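Local coordinates for protein guanylate kinase (Coxiella burnetii, PDB 3TR0) that catalyses the ATP-dependent phosphorylation of GMP to GDP, releasing ADP, a step that recycles GMP and, indirectly, cGMP, at residues A[164-169]-A[181-186]; A[185-188]-A[192-195]; A[124-127]-A[131-134]. All blocks are in the same frame, centred on the assembly; numbering follows the deposited sequence.

Interaction 1: A[164-169]-A[181-186]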
ATOM      1  N   PHE A 164       2.917 -14.080  -3.053  1.00 17.57           N
ATOM      2  CA  PHE A 164       2.846 -12.994  -2.078  1.00 15.27           C
ATOM      3  C   PHE A 164       2.537 -11.651  -2.725  1.00 13.95           C
ATOM      4  O   PHE A 164       2.840 -11.441  -3.894  1.00 16.79           O
ATOM      5  CB  PHE A 164       4.138 -12.938  -1.260  1.00 16.04           C
ATOM      6  CG  PHE A 164       4.286 -14.096  -0.323  1.00 13.02           C
ATOM      7  CD1 PHE A 164       4.628 -15.347  -0.806  1.00 19.68           C
ATOM      8  CD2 PHE A 164       4.042 -13.948   1.031  1.00 14.65           C
ATOM      9  CE1 PHE A 164       4.732 -16.429   0.045  1.00 15.82           C
ATOM     10  CE2 PHE A 164       4.146 -15.032   1.888  1.00 15.02           C
ATOM     11  CZ  PHE A 164       4.496 -16.271   1.392  1.00 18.89           C
ATOM     12  N   ASP A 165       1.929 -10.752  -1.957  1.00 17.94           N
ATOM     13  CA  ASP A 165       1.521  -9.445  -2.478  1.00 20.44           C
ATOM     14  C   ASP A 165       2.681  -8.460  -2.614  1.00 19.31           C
ATOM     15  O   ASP A 165       2.699  -7.630  -3.522  1.00 22.51           O
ATOM     16  CB  ASP A 165       0.445  -8.834  -1.577  1.00 14.44           C
ATOM     17  CG  ASP A 165      -0.787  -9.704  -1.470  1.00 21.39           C
ATOM     18  OD1 ASP A 165      -1.360 -10.063  -2.518  1.00 21.06           O
ATOM     19  OD2 ASP A 165      -1.180 -10.035  -0.339  1.00 22.47           O
ATOM     20  N   TYR A 166       3.633  -8.537  -1.691  1.00 13.41           N
ATOM     21  CA  TYR A 166       4.747  -7.600  -1.643  1.00 10.49           C
ATOM     22  C   TYR A 166       6.040  -8.357  -1.457  1.00 12.55           C
ATOM     23  O   TYR A 166       6.053  -9.418  -0.826  1.00 16.16           O
ATOM     24  CB  TYR A 166       4.579  -6.642  -0.460  1.00 11.71           C
ATOM     25  CG  TYR A 166       3.338  -5.783  -0.553  1.00 14.60           C
ATOM     26  CD1 TYR A 166       3.337  -4.608  -1.297  1.00 12.59           C
ATOM     27  CD2 TYR A 166       2.171  -6.152   0.090  1.00 16.67           C
ATOM     28  CE1 TYR A 166       2.191  -3.819  -1.391  1.00 12.21           C
ATOM     29  CE2 TYR A 166       1.026  -5.377   0.003  1.00 19.33           C
ATOM     30  CZ  TYR A 166       1.042  -4.215  -0.737  1.00 19.44           C
ATOM     31  OH  TYR A 166      -0.100  -3.449  -0.816  1.00 17.48           O
ATOM     32  N   LEU A 167       7.120  -7.806  -1.999  1.00 16.06           N
ATOM     33  CA  LEU A 167       8.460  -8.323  -1.751  1.00 14.60           C
ATOM     34  C   LEU A 167       9.314  -7.230  -1.119  1.00 16.18           C
ATOM     35  O   LEU A 167       9.354  -6.102  -1.609  1.00 17.21           O
ATOM     36  CB  LEU A 167       9.112  -8.801  -3.055  1.00 12.08           C
ATOM     37  CG  LEU A 167       8.336  -9.782  -3.933  1.00 19.43           C
ATOM     38  CD1 LEU A 167       9.166 -10.131  -5.161  1.00 22.14           C
ATOM     39  CD2 LEU A 167       7.970 -11.045  -3.166  1.00 16.67           C
ATOM     40  N   VAL A 168       9.990  -7.557  -0.023  1.00 12.26           N
ATOM     41  CA  VAL A 168      10.868  -6.598   0.641  1.00 13.38           C
ATOM     42  C   VAL A 168      12.245  -7.211   0.854  1.00 19.46           C
ATOM     43  O   VAL A 168      12.345  -8.319   1.365  1.00 16.96           O
ATOM     44  CB  VAL A 168      10.310  -6.164   2.004  1.00 16.30           C
ATOM     45  CG1 VAL A 168      11.282  -5.226   2.689  1.00 16.36           C
ATOM     46  CG2 VAL A 168       8.948  -5.499   1.840  1.00 14.08           C
ATOM     47  N   VAL A 169      13.298  -6.499   0.459  1.00 16.83           N
ATOM     48  CA  VAL A 169      14.659  -7.015   0.609  1.00 16.41           C
ATOM     49  C   VAL A 169      15.264  -6.552   1.928  1.00 16.76           C
ATOM     50  O   VAL A 169      15.267  -5.360   2.225  1.00 21.41           O
ATOM     51  CB  VAL A 169      15.586  -6.569  -0.550  1.00 18.81           C
ATOM     52  CG1 VAL A 169      16.969  -7.232  -0.420  1.00 19.99           C
ATOM     53  CG2 VAL A 169      14.967  -6.907  -1.887  1.00 23.78           C
ATOM     54  N   ILE A 181       6.529  -0.684   7.179  1.00 15.73           N
ATOM     55  CA  ILE A 181       5.644   0.363   7.687  1.00 16.54           C
ATOM     56  C   ILE A 181       4.803   0.977   6.566  1.00 15.84           C
ATOM     57  O   ILE A 181       3.612   1.216   6.743  1.00 17.01           O
ATOM     58  CB  ILE A 181       6.435   1.465   8.423  1.00 17.52           C
ATOM     59  CG1 ILE A 181       7.048   0.904   9.709  1.00 20.84           C
ATOM     60  CG2 ILE A 181       5.537   2.658   8.735  1.00 17.10           C
ATOM     61  CD1 ILE A 181       8.001   1.855  10.393  1.00 21.77           C
ATOM     62  N   HIS A 182       5.417   1.223   5.411  1.00 12.61           N
ATOM     63  CA  HIS A 182       4.667   1.718   4.256  1.00 16.22           C
ATOM     64  C   HIS A 182       3.514   0.780   3.921  1.00 11.71           C
ATOM     65  O   HIS A 182       2.398   1.224   3.657  1.00 14.85           O
ATOM     66  CB  HIS A 182       5.566   1.860   3.015  1.00 14.84           C
ATOM     67  CG  HIS A 182       6.523   3.012   3.079  1.00 16.61           C
ATOM     68  ND1 HIS A 182       6.185   4.236   3.612  1.00 18.78           N
ATOM     69  CD2 HIS A 182       7.810   3.124   2.670  1.00 24.11           C
ATOM     70  CE1 HIS A 182       7.219   5.052   3.531  1.00 24.85           C
ATOM     71  NE2 HIS A 182       8.219   4.404   2.962  1.00 22.14           N
ATOM     72  N   ILE A 183       3.794  -0.519   3.913  1.00 14.34           N
ATOM     73  CA  ILE A 183       2.817  -1.506   3.469  1.00 12.50           C
ATOM     74  C   ILE A 183       1.612  -1.574   4.406  1.00 15.10           C
ATOM     75  O   ILE A 183       0.467  -1.587   3.957  1.00 13.95           O
ATOM     76  CB  ILE A 183       3.458  -2.896   3.296  1.00 13.22           C
ATOM     77  CG1 ILE A 183       4.423  -2.883   2.101  1.00 13.61           C
ATOM     78  CG2 ILE A 183       2.386  -3.962   3.108  1.00 15.91           C
ATOM     79  CD1 ILE A 183       5.436  -4.024   2.105  1.00 14.53           C
ATOM     80  N   ILE A 184       1.870  -1.624   5.707  0.66 15.22           N
ATOM     81  CA  ILE A 184       0.784  -1.659   6.679  0.66 14.96           C
ATOM     82  C   ILE A 184       0.043  -0.326   6.721  0.66 16.35           C
ATOM     83  O   ILE A 184      -1.184  -0.289   6.802  0.66 15.58           O
ATOM     84  CB  ILE A 184       1.291  -2.035   8.082  0.66 17.60           C
ATOM     85  CG1 ILE A 184       1.715  -3.503   8.093  0.66 14.43           C
ATOM     86  CG2 ILE A 184       0.208  -1.779   9.131  0.66 17.62           C
ATOM     87  CD1 ILE A 184       2.559  -3.899   9.279  0.66 20.08           C
ATOM     88  N   SER A 185       0.794   0.767   6.649  1.00 14.36           N
ATOM     89  CA  SER A 185       0.200   2.103   6.686  1.00 13.53           C
ATOM     90  C   SER A 185      -0.735   2.340   5.500  1.00 15.60           C
ATOM     91  O   SER A 185      -1.799   2.945   5.650  1.00 17.11           O
ATOM     92  CB  SER A 185       1.297   3.172   6.727  1.00 17.56           C
ATOM     93  OG  SER A 185       2.035   3.103   7.940  1.00 18.04           O
ATOM     94  N   ALA A 186      -0.334   1.870   4.323  1.00 16.83           N
ATOM     95  CA  ALA A 186      -1.156   2.006   3.121  1.00 16.87           C
ATOM     96  C   ALA A 186      -2.434   1.180   3.226  1.00 15.42           C
ATOM     97  O   ALA A 186      -3.497   1.622   2.802  1.00 14.91           O
ATOM     98  CB  ALA A 186      -0.364   1.607   1.873  1.00 16.27           C
TER
HETATM   99  O   HOH W   1      -0.739  -2.062   1.449  0.91 14.77           O

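Interaction 2: A[185-188]-A[192-195]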
ATOM      1  N   SER A 185       0.794   0.767   6.649  1.00 14.36           N
ATOM      2  CA  SER A 185       0.200   2.103   6.686  1.00 13.53           C
ATOM      3  C   SER A 185      -0.735   2.340   5.500  1.00 15.60           C
ATOM      4  O   SER A 185      -1.799   2.945   5.650  1.00 17.11           O
ATOM      5  CB  SER A 185       1.297   3.172   6.727  1.00 17.56           C
ATOM      6  OG  SER A 185       2.035   3.103   7.940  1.00 18.04           O
ATOM      7  N   ALA A 186      -0.334   1.870   4.323  1.00 16.83           N
ATOM      8  CA  ALA A 186      -1.156   2.006   3.121  1.00 16.87           C
ATOM      9  C   ALA A 186      -2.434   1.180   3.226  1.00 15.42           C
ATOM     10  O   ALA A 186      -3.497   1.622   2.802  1.00 14.91           O
ATOM     11  CB  ALA A 186      -0.364   1.607   1.873  1.00 16.27           C
ATOM     12  N   GLU A 187      -2.327  -0.027   3.775  1.00 15.84           N
ATOM     13  CA  GLU A 187      -3.504  -0.875   3.952  1.00 19.26           C
ATOM     14  C   GLU A 187      -4.546  -0.148   4.789  1.00 15.23           C
ATOM     15  O   GLU A 187      -5.746  -0.232   4.525  1.00 14.19           O
ATOM     16  CB  GLU A 187      -3.126  -2.196   4.630  1.00 20.74           C
ATOM     17  CG  GLU A 187      -4.248  -3.233   4.658  1.00 16.68           C
ATOM     18  CD  GLU A 187      -5.227  -3.052   5.810  1.00 21.27           C
ATOM     19  OE1 GLU A 187      -4.970  -2.234   6.719  1.00 18.05           O
ATOM     20  OE2 GLU A 187      -6.269  -3.737   5.796  1.00 18.42           O
ATOM     21  N   ARG A 188      -4.075   0.575   5.797  1.00 13.07           N
ATOM     22  CA  ARG A 188      -4.965   1.248   6.737  1.00 15.39           C
ATOM     23  C   ARG A 188      -5.614   2.482   6.132  1.00 16.54           C
ATOM     24  O   ARG A 188      -6.463   3.113   6.761  1.00 15.71           O
ATOM     25  CB  ARG A 188      -4.202   1.631   8.002  1.00 16.73           C
ATOM     26  CG  ARG A 188      -3.767   0.434   8.847  1.00 12.44           C
ATOM     27  CD  ARG A 188      -2.785   0.859   9.924  1.00 20.29           C
ATOM     28  NE  ARG A 188      -2.649  -0.150  10.972  1.00 18.42           N
ATOM     29  CZ  ARG A 188      -1.878  -0.009  12.045  1.00 18.56           C
ATOM     30  NH1 ARG A 188      -1.163   1.096  12.212  1.00 18.46           N
ATOM     31  NH2 ARG A 188      -1.818  -0.976  12.952  1.00 18.11           N
ATOM     32  N   ASP A 192     -11.972   0.481   2.045  1.00 25.34           N
ATOM     33  CA  ASP A 192     -12.729  -0.435   2.894  1.00 25.98           C
ATOM     34  C   ASP A 192     -12.456  -0.204   4.380  1.00 28.17           C
ATOM     35  O   ASP A 192     -13.379  -0.219   5.197  1.00 26.66           O
ATOM     36  CB  ASP A 192     -12.513  -1.907   2.501  1.00 26.71           C
ATOM     37  CG  ASP A 192     -11.044  -2.290   2.368  1.00 39.41           C
ATOM     38  OD1 ASP A 192     -10.163  -1.560   2.864  1.00 30.75           O
ATOM     39  OD2 ASP A 192     -10.774  -3.347   1.761  1.00 50.09           O
ATOM     40  N   VAL A 193     -11.191   0.017   4.723  1.00 20.60           N
ATOM     41  CA  VAL A 193     -10.813   0.306   6.101  1.00 18.61           C
ATOM     42  C   VAL A 193     -11.311   1.687   6.526  1.00 26.86           C
ATOM     43  O   VAL A 193     -11.780   1.871   7.649  1.00 20.25           O
ATOM     44  CB  VAL A 193      -9.291   0.257   6.297  1.00 18.08           C
ATOM     45  CG1 VAL A 193      -8.925   0.758   7.688  1.00 24.20           C
ATOM     46  CG2 VAL A 193      -8.766  -1.165   6.074  1.00 19.87           C
ATOM     47  N   GLN A 194     -11.202   2.656   5.623  1.00 22.93           N
ATOM     48  CA  GLN A 194     -11.566   4.038   5.939  1.00 21.61           C
ATOM     49  C   GLN A 194     -13.068   4.281   6.070  1.00 25.26           C
ATOM     50  O   GLN A 194     -13.490   5.193   6.784  1.00 27.17           O
ATOM     51  CB  GLN A 194     -10.955   5.000   4.915  1.00 25.23           C
ATOM     52  CG  GLN A 194      -9.438   5.104   4.994  1.00 21.05           C
ATOM     53  CD  GLN A 194      -8.969   5.883   6.207  1.00 19.87           C
ATOM     54  OE1 GLN A 194      -9.314   5.557   7.339  1.00 30.03           O
ATOM     55  NE2 GLN A 194      -8.184   6.924   5.973  1.00 20.74           N
ATOM     56  N   GLU A 195     -13.870   3.486   5.366  0.57 20.83           N
ATOM     57  CA  GLU A 195     -15.319   3.574   5.505  0.57 26.98           C
ATOM     58  C   GLU A 195     -15.690   3.426   6.974  0.57 28.02           C
ATOM     59  O   GLU A 195     -16.641   4.043   7.454  0.57 22.80           O
ATOM     60  CB  GLU A 195     -16.019   2.490   4.677  0.57 31.40           C
ATOM     61  CG  GLU A 195     -16.003   2.713   3.165  0.57 33.01           C
ATOM     62  CD  GLU A 195     -17.254   3.408   2.652  0.57 31.01           C
ATOM     63  OE1 GLU A 195     -17.783   4.292   3.355  0.57 22.53           O
ATOM     64  OE2 GLU A 195     -17.715   3.066   1.541  0.57 30.89           O
TER

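Interaction 3: A[124-127]-A[131-134]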
ATOM      1  N   ILE A 124       9.940 -11.627   2.667  1.00 10.12           N
ATOM      2  CA  ILE A 124      11.220 -10.990   2.922  1.00 12.88           C
ATOM      3  C   ILE A 124      12.337 -11.753   2.219  1.00 21.13           C
ATOM      4  O   ILE A 124      12.530 -12.945   2.459  1.00 19.67           O
ATOM      5  CB  ILE A 124      11.537 -10.932   4.430  1.00 19.37           C
ATOM      6  CG1 ILE A 124      10.369 -10.326   5.211  1.00 21.63           C
ATOM      7  CG2 ILE A 124      12.817 -10.150   4.673  1.00 17.79           C
ATOM      8  CD1 ILE A 124      10.042  -8.914   4.819  1.00 22.43           C
ATOM      9  N   LEU A 125      13.064 -11.058   1.348  1.00 18.26           N
ATOM     10  CA  LEU A 125      14.165 -11.657   0.604  1.00 17.92           C
ATOM     11  C   LEU A 125      15.499 -11.269   1.214  1.00 13.75           C
ATOM     12  O   LEU A 125      15.685 -10.131   1.639  1.00 18.83           O
ATOM     13  CB  LEU A 125      14.135 -11.186  -0.853  1.00 16.80           C
ATOM     14  CG  LEU A 125      12.912 -11.571  -1.680  1.00 21.10           C
ATOM     15  CD1 LEU A 125      12.858 -10.741  -2.964  1.00 26.74           C
ATOM     16  CD2 LEU A 125      12.938 -13.053  -1.986  1.00 21.62           C
ATOM     17  N   PRO A 126      16.447 -12.219   1.255  1.00 19.78           N
ATOM     18  CA  PRO A 126      17.812 -11.879   1.649  1.00 16.72           C
ATOM     19  C   PRO A 126      18.497 -11.212   0.465  1.00 17.44           C
ATOM     20  O   PRO A 126      18.029 -11.375  -0.658  1.00 24.07           O
ATOM     21  CB  PRO A 126      18.443 -13.250   1.914  1.00 18.75           C
ATOM     22  CG  PRO A 126      17.736 -14.159   0.966  1.00 18.83           C
ATOM     23  CD  PRO A 126      16.310 -13.637   0.884  1.00 20.62           C
ATOM     24  N   PRO A 127      19.581 -10.459   0.709  1.00 22.89           N
ATOM     25  CA  PRO A 127      20.310  -9.820  -0.391  1.00 27.75           C
ATOM     26  C   PRO A 127      21.176 -10.826  -1.154  1.00 36.96           C
ATOM     27  O   PRO A 127      21.686 -10.522  -2.234  1.00 31.06           O
ATOM     28  CB  PRO A 127      21.172  -8.778   0.325  1.00 24.93           C
ATOM     29  CG  PRO A 127      21.373  -9.338   1.692  1.00 32.15           C
ATOM     30  CD  PRO A 127      20.103 -10.065   2.029  1.00 27.89           C
ATOM     31  N   ALA A 131      24.075 -14.533   2.542  1.00 30.73           N
ATOM     32  CA  ALA A 131      23.558 -13.822   3.710  1.00 31.04           C
ATOM     33  C   ALA A 131      22.808 -14.764   4.646  1.00 30.83           C
ATOM     34  O   ALA A 131      22.919 -14.658   5.869  1.00 30.95           O
ATOM     35  CB  ALA A 131      22.661 -12.670   3.280  1.00 23.45           C
ATOM     36  N   LEU A 132      22.046 -15.688   4.071  1.00 29.43           N
ATOM     37  CA  LEU A 132      21.331 -16.682   4.865  1.00 29.74           C
ATOM     38  C   LEU A 132      22.299 -17.583   5.621  1.00 29.42           C
ATOM     39  O   LEU A 132      22.144 -17.807   6.821  1.00 28.17           O
ATOM     40  CB  LEU A 132      20.434 -17.542   3.973  1.00 29.40           C
ATOM     41  CG  LEU A 132      19.337 -16.838   3.179  1.00 26.39           C
ATOM     42  CD1 LEU A 132      18.644 -17.841   2.277  1.00 29.86           C
ATOM     43  CD2 LEU A 132      18.340 -16.171   4.121  1.00 25.14           C
ATOM     44  N   ARG A 133      23.292 -18.108   4.912  1.00 33.26           N
ATOM     45  CA  ARG A 133      24.262 -19.008   5.524  1.00 31.52           C
ATOM     46  C   ARG A 133      25.011 -18.302   6.648  1.00 30.39           C
ATOM     47  O   ARG A 133      25.196 -18.857   7.730  1.00 31.94           O
ATOM     48  CB  ARG A 133      25.246 -19.539   4.478  1.00 35.56           C
ATOM     49  CG  ARG A 133      26.209 -20.585   5.015  1.00 46.06           C
ATOM     50  CD  ARG A 133      27.208 -21.027   3.956  1.00 57.09           C
ATOM     51  NE  ARG A 133      26.573 -21.714   2.833  1.00 57.57           N
ATOM     52  CZ  ARG A 133      26.315 -23.017   2.803  1.00 53.84           C
ATOM     53  NH1 ARG A 133      26.630 -23.782   3.840  1.00 57.94           N
ATOM     54  NH2 ARG A 133      25.738 -23.556   1.738  1.00 51.22           N
ATOM     55  N   GLU A 134      25.434 -17.069   6.384  1.00 28.03           N
ATOM     56  CA  GLU A 134      26.105 -16.251   7.386  1.00 29.33           C
ATOM     57  C   GLU A 134      25.266 -16.092   8.648  1.00 24.74           C
ATOM     58  O   GLU A 134      25.731 -16.393   9.748  1.00 34.35           O
ATOM     59  CB  GLU A 134      26.450 -14.872   6.816  1.00 29.87           C
ATOM     60  CG  GLU A 134      27.208 -13.982   7.793  1.00 32.05           C
ATOM     61  CD  GLU A 134      27.604 -12.651   7.184  1.00 34.58           C
ATOM     62  OE1 GLU A 134      27.137 -12.347   6.066  1.00 38.11           O
ATOM     63  OE2 GLU A 134      28.376 -11.911   7.828  1.00 30.26           O
TER

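Interaction 1: A[164-169]-A[181-186]
Ile-183 presses both of its branches against Tyr-166 and, with the end of one of them, reaches Val-168, so that a single residue carries the apolar packing between 164-169 and 181-186. Its CG2 methyl makes a CH-pi contact over one face of the tyrosine ring, 3.9 Å from the ring centroid and 22° off the normal, and displaced toward the CD2-CE2 side; CG2 to Tyr-166 CE2 is 3.7 Å. The other branch lies over the root of the ring, with Ile-183 CD1 3.8 Å from Tyr-166 CB. Val-168 and Ile-183 instead meet tip to tip, Val-168 CG2 to Ile-183 CD1 at 3.8 Å. In Ile-183, CG2 anti to the backbone N and CG1 anti to the carbonyl carbon (chi1 -69°) lay both branches along one face of the Tyr-166 ring.

The polar link is a water bridge: Tyr-166 OH lies 2.7 Å from a water that donates to Ile-183 O at 2.8 Å. Within the helix, Ile-181 O accepts from both Ser-185 N and Ser-185 OG, the hydroxyl 2.7 Å away and above the carbonyl plane, the amide from the opposite face.

At the dimer interface, Tyr-166 packs on Gln-190 of the second subunit, and His-182 meets its counterpart there. The arrangement belongs to the P-loop kinase core, where helices pack on a parallel sheet. Strand 166-169 is the outermost strand of that sheet in this chain and pairs with strand 120-125; Ile-184 and Ile-181 turn to helix 20-30.

Interaction 2: A[185-188]-A[192-195]
This is packing across a chain reversal: Val-193 of helix 191-197 sets its two methyls against the backbone carbonyls of Glu-187 and Arg-188, where the chain leaves helix 173-187. Val-193 CG2 lies 3.5 Å from Glu-187 O, and its CG1 the same 3.5 Å from Arg-188 O. Because chi1 (172°) sets CG1 anti to the backbone N and CG2 anti to the carbonyl carbon, the fork spans both oxygens. Gln-194 comes to Arg-188 O as well, through its amide carbon CD at 3.8 Å, a van der Waals approach. The Glu-187 side chain, bent at chi2 (-84°), crosses Val-193 at about a right angle and sets OE2 3.6 Å from CG2.

The contact joins helix 173-187, which packs on the parallel sheet, to the C-terminal helix 191-197, which reaches the second subunit. There Gln-194 NE2 hydrogen-bonds Leu-167 O of that subunit, and Glu-195 forms a salt bridge with its Lys-162. Within the chain, Glu-187 OE2 is held by Asn-8 ND2, while Arg-188 pairs its NE with Asp-99 and its NH2 with Ala-32 O. The carboxylates of Asp-192 and Glu-187 stay apart, Asp-192 OD1 5.3 Å from Glu-187 OE2.

Interaction 3: A[124-127]-A[131-134]
Pro-126 and Pro-127, leaving strand 120-125, meet Leu-132 and Ala-131 in the first turns of helix 129-137. Ahead of them, Ile-124 and Leu-125 still belong to the sheet: Ile-124 bonds through its backbone to Ser-13, and Leu-125 to Val-168 and Asn-170, which places the start of the segment between strands 9-13 and 166-169.

At Pro-126 the chain quits the strand and the pyrrolidine ring turns to the helix. Its CB lies 3.7 Å from Leu-132 CD2, and its CG 3.8 Å from Leu-132 CG, so the fork of the leucine spreads over the CB-CG side of the ring, the two side chains crossing at a slant. CD1 joins in more distantly, at 4.0 Å from Pro-126 CG. Leu-132 CG stands anti to the carbonyl carbon (chi1 -60°), which points it to the proline, and CD2 and CG do most of the touching. Pro-126 CB is farther from Ala-131 CB, at 4.5 Å.

This is a strand-to-helix connection of the P-loop kinase fold, and it lies beside the predicted ATP site: Leu-132 also packs on Ala-18, one of the residues predicted to bind ATP. Helix 147-158 adds Met-158 against Pro-126 and Leu-151 against Leu-132.

Pro-127 follows with a lighter touch, its CD 3.9 Å from Ala-131 CB and its CG at a like distance, so the methyl sits against the CG and CD atoms of the Pro-127 ring. The helix start is steadied by Ser-128 OG, which accepts a hydrogen bond from Ala-131 N, and Pro-127 rests on Asp-171.

From the N terminus, interaction 3 comes first, closing the short turn between strand 120-125 and helix 129-137. Interaction 1 then closes the longer connection from strand 166-169 to helix 173-187, and interaction 2 the tight turn from that helix to helix 191-197. Interaction 3 closes before the others open; interaction 2 starts on the segment where interaction 1 ends, sharing Ser-185 and Ala-186. Interactions 1 and 3 meet in the sheet, where strands 120-125 and 166-169 lie side by side. Interaction 2 stands apart from interaction 3, nearest atoms about 14 Å away. All three also touch the second subunit.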